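Local coordinates for CELL WALL surface anchor family protein (Streptococcus pneumoniae, PDB 3ZGH) that probably binds keratin 10 through its basic MSCRAMM-type adhesin domain, helping the pneumococcus attach to host cells, at residues S56-T61 with T168-T173. Residues are numbered along the deposited sequence; the frame is centred on the assembly and turned at random.
Sequences SKLTFT and TSFTFT. With ACT (acetate ion), chain D.
One face of the F170 ring takes the rim of the F60 ring, a T-shaped (edge-to-face) pair with centroids 5.0 Å apart and planes at 81°. From the F60 side, F170 lies at the ring edge, close to its plane. The two rings pack in the buried interior between the two antiparallel sheets of this MSCRAMM-type β-sandwich: F60 comes from the larger sheet, on strand 57-65, and F170 from the smaller, on strand 170-172. They reach in from opposite directions. Two edge atoms of F60 make the contact: CE1 lies 3.8 Å from CE1 of F170, offset toward the rim of the F170 ring, while CZ of F60 lies 4.0 Å from CG of F170. F170 sets its CG between its own backbone N and carbonyl carbon; this chi1 of 67° sends the ring toward strand 57-65, and chi2 of 85° turns its face to F60. L58, two residues before F60 and on the same side of its strand, adds a methyl: its CD1 lies 4.1 Å from F170 CD2, approaching obliquely. V51 of strand 43-53 touches both rings and W159 stacks on F60, so the pair belongs to a wider apolar and aromatic layer. On the outward side of the 169-171 backbone the character changes. The CB atoms of S169 and T171 point away from strand 57-65, and an acetate ion, probably from the crystallisation liquor, lies against them and is also bound by T98. S169 OG is 3.0 Å from acetate O, though D167 competes for the same proton, and T171 CG2 packs 3.4 Å from the acetate CH3.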
ATOM      1  N   SER A  56      -6.244  -7.339 -19.034  1.00 32.22           N
ATOM      2  CA  SER A  56      -7.500  -6.589 -18.938  1.00 35.43           C
ATOM      3  C   SER A  56      -7.418  -5.485 -17.881  1.00 30.97           C
ATOM      4  O   SER A  56      -8.003  -4.408 -18.058  1.00 29.75           O
ATOM      5  CB  SER A  56      -8.655  -7.518 -18.580  1.00 44.69           C
ATOM      6  OG  SER A  56      -8.881  -8.403 -19.662  1.00 52.20           O
ATOM      7  N   LYS A  57      -6.693  -5.766 -16.791  1.00 25.26           N
ATOM      8  CA  LYS A  57      -6.584  -4.824 -15.703  1.00 27.18           C
ATOM      9  C   LYS A  57      -5.278  -4.999 -14.945  1.00 25.65           C
ATOM     10  O   LYS A  57      -4.615  -6.066 -15.028  1.00 27.43           O
ATOM     11  CB  LYS A  57      -7.758  -5.005 -14.743  1.00 30.98           C
ATOM     12  CG  LYS A  57      -7.825  -6.408 -14.125  1.00 35.97           C
ATOM     13  CD  LYS A  57      -9.099  -6.594 -13.323  1.00 44.16           C
ATOM     14  CE  LYS A  57      -9.131  -7.940 -12.596  1.00 50.64           C
ATOM     15  NZ  LYS A  57      -9.133  -9.065 -13.579  1.00 55.20           N
ATOM     16  N   LEU A  58      -4.894  -3.958 -14.224  1.00 23.58           N
ATOM     17  CA  LEU A  58      -3.857  -4.092 -13.227  1.00 24.04           C
ATOM     18  C   LEU A  58      -4.547  -4.319 -11.889  1.00 24.99           C
ATOM     19  O   LEU A  58      -5.537  -3.622 -11.587  1.00 27.46           O
ATOM     20  CB  LEU A  58      -3.031  -2.820 -13.113  1.00 26.83           C
ATOM     21  CG  LEU A  58      -2.155  -2.385 -14.290  1.00 29.91           C
ATOM     22  CD1 LEU A  58      -1.390  -1.076 -13.958  1.00 25.07           C
ATOM     23  CD2 LEU A  58      -1.179  -3.522 -14.688  1.00 28.61           C
ATOM     24  N   THR A  59      -4.051  -5.284 -11.119  1.00 23.87           N
ATOM     25  CA  THR A  59      -4.492  -5.480  -9.733  1.00 24.56           C
ATOM     26  C   THR A  59      -3.342  -5.100  -8.814  1.00 23.45           C
ATOM     27  O   THR A  59      -2.218  -5.617  -8.948  1.00 24.64           O
ATOM     28  CB  THR A  59      -4.878  -6.933  -9.489  1.00 24.78           C
ATOM     29  OG1 THR A  59      -5.923  -7.280 -10.410  1.00 25.98           O
ATOM     30  CG2 THR A  59      -5.364  -7.181  -8.020  1.00 28.89           C
ATOM     31  N   PHE A  60      -3.627  -4.186  -7.897  1.00 23.33           N
ATOM     32  CA  PHE A  60      -2.656  -3.694  -6.930  1.00 22.10           C
ATOM     33  C   PHE A  60      -3.003  -4.244  -5.544  1.00 23.81           C
ATOM     34  O   PHE A  60      -4.184  -4.191  -5.129  1.00 25.45           O
ATOM     35  CB  PHE A  60      -2.734  -2.159  -6.862  1.00 21.64           C
ATOM     36  CG  PHE A  60      -2.182  -1.437  -8.058  1.00 24.45           C
ATOM     37  CD1 PHE A  60      -0.908  -0.901  -8.027  1.00 26.34           C
ATOM     38  CD2 PHE A  60      -2.952  -1.247  -9.205  1.00 24.78           C
ATOM     39  CE1 PHE A  60      -0.387  -0.206  -9.145  1.00 26.37           C
ATOM     40  CE2 PHE A  60      -2.468  -0.519 -10.282  1.00 26.00           C
ATOM     41  CZ  PHE A  60      -1.172  -0.022 -10.262  1.00 26.58           C
ATOM     42  N   THR A  61      -1.998  -4.734  -4.811  1.00 24.42           N
ATOM     43  CA  THR A  61      -2.173  -5.154  -3.415  1.00 23.14           C
ATOM     44  C   THR A  61      -1.027  -4.523  -2.614  1.00 24.02           C
ATOM     45  O   THR A  61       0.156  -4.825  -2.837  1.00 26.20           O
ATOM     46  CB  THR A  61      -2.154  -6.692  -3.244  1.00 24.17           C
ATOM     47  OG1 THR A  61      -3.129  -7.288  -4.104  1.00 26.83           O
ATOM     48  CG2 THR A  61      -2.493  -7.103  -1.779  1.00 28.73           C
ATOM     49  N   THR A 168       0.629   1.622 -19.899  1.00 31.20           N
ATOM     50  CA  THR A 168       0.189   1.160 -18.598  1.00 31.16           C
ATOM     51  C   THR A 168       1.185   1.562 -17.505  1.00 30.99           C
ATOM     52  O   THR A 168       1.273   0.890 -16.468  1.00 30.41           O
ATOM     53  CB  THR A 168       0.052  -0.371 -18.573  1.00 33.81           C
ATOM     54  OG1 THR A 168       1.264  -0.948 -19.065  1.00 34.72           O
ATOM     55  CG2 THR A 168      -1.099  -0.815 -19.479  1.00 36.80           C
ATOM     56  N   SER A 169       1.917   2.649 -17.721  1.00 33.63           N
ATOM     57  CA  SER A 169       2.837   3.141 -16.701  1.00 34.46           C
ATOM     58  C   SER A 169       2.080   3.630 -15.450  1.00 34.75           C
ATOM     59  O   SER A 169       0.884   3.939 -15.509  1.00 34.89           O
ATOM     60  CB  SER A 169       3.726   4.247 -17.273  1.00 35.87           C
ATOM     61  OG  SER A 169       2.981   5.397 -17.650  1.00 38.21           O
ATOM     62  N   PHE A 170       2.771   3.690 -14.312  1.00 32.47           N
ATOM     63  CA  PHE A 170       2.173   4.246 -13.110  1.00 30.71           C
ATOM     64  C   PHE A 170       3.315   4.612 -12.163  1.00 30.09           C
ATOM     65  O   PHE A 170       4.464   4.165 -12.348  1.00 29.72           O
ATOM     66  CB  PHE A 170       1.207   3.228 -12.454  1.00 27.82           C
ATOM     67  CG  PHE A 170       1.893   2.014 -11.898  1.00 29.24           C
ATOM     68  CD1 PHE A 170       2.436   2.025 -10.610  1.00 30.09           C
ATOM     69  CD2 PHE A 170       2.010   0.856 -12.663  1.00 30.32           C
ATOM     70  CE1 PHE A 170       3.102   0.903 -10.122  1.00 30.48           C
ATOM     71  CE2 PHE A 170       2.679  -0.266 -12.180  1.00 31.89           C
ATOM     72  CZ  PHE A 170       3.223  -0.245 -10.918  1.00 31.66           C
ATOM     73  N   THR A 171       3.022   5.433 -11.171  1.00 30.44           N
ATOM     74  CA  THR A 171       3.932   5.558 -10.045  1.00 32.46           C
ATOM     75  C   THR A 171       3.095   5.415  -8.777  1.00 33.25           C
ATOM     76  O   THR A 171       1.960   5.878  -8.728  1.00 37.40           O
ATOM     77  CB  THR A 171       4.674   6.909  -9.995  1.00 35.88           C
ATOM     78  OG1 THR A 171       3.778   7.905  -9.532  1.00 40.71           O
ATOM     79  CG2 THR A 171       5.242   7.302 -11.353  1.00 34.06           C
ATOM     80  N   PHE A 172       3.654   4.771  -7.760  1.00 30.22           N
ATOM     81  CA  PHE A 172       2.972   4.611  -6.490  1.00 29.90           C
ATOM     82  C   PHE A 172       3.905   5.106  -5.371  1.00 30.36           C
ATOM     83  O   PHE A 172       5.095   4.763  -5.352  1.00 29.77           O
ATOM     84  CB  PHE A 172       2.583   3.145  -6.275  1.00 28.50           C
ATOM     85  CG  PHE A 172       1.978   2.881  -4.930  1.00 27.20           C
ATOM     86  CD1 PHE A 172       0.630   3.135  -4.705  1.00 26.67           C
ATOM     87  CD2 PHE A 172       2.763   2.422  -3.879  1.00 26.54           C
ATOM     88  CE1 PHE A 172       0.073   2.932  -3.478  1.00 26.74           C
ATOM     89  CE2 PHE A 172       2.195   2.202  -2.639  1.00 27.33           C
ATOM     90  CZ  PHE A 172       0.848   2.465  -2.435  1.00 27.11           C
ATOM     91  N   THR A 173       3.355   5.910  -4.457  1.00 30.25           N
ATOM     92  CA  THR A 173       4.112   6.464  -3.341  1.00 31.96           C
ATOM     93  C   THR A 173       3.559   5.912  -2.021  1.00 30.55           C
ATOM     94  O   THR A 173       2.419   6.197  -1.632  1.00 29.19           O
ATOM     95  CB  THR A 173       4.034   8.002  -3.325  1.00 36.38           C
ATOM     96  OG1 THR A 173       4.487   8.509  -4.585  1.00 35.78           O
ATOM     97  CG2 THR A 173       4.906   8.591  -2.194  1.00 40.10           C
TER
HETATM   98  C   ACT D1382       3.245   7.654 -15.022  1.00 73.81           C
HETATM   99  O   ACT D1382       3.016   8.023 -16.200  1.00 77.50           O
HETATM  100  OXT ACT D1382       2.320   7.855 -14.197  1.00 66.81           O
HETATM  101  CH3 ACT D1382       4.558   7.015 -14.633  1.00 79.23           C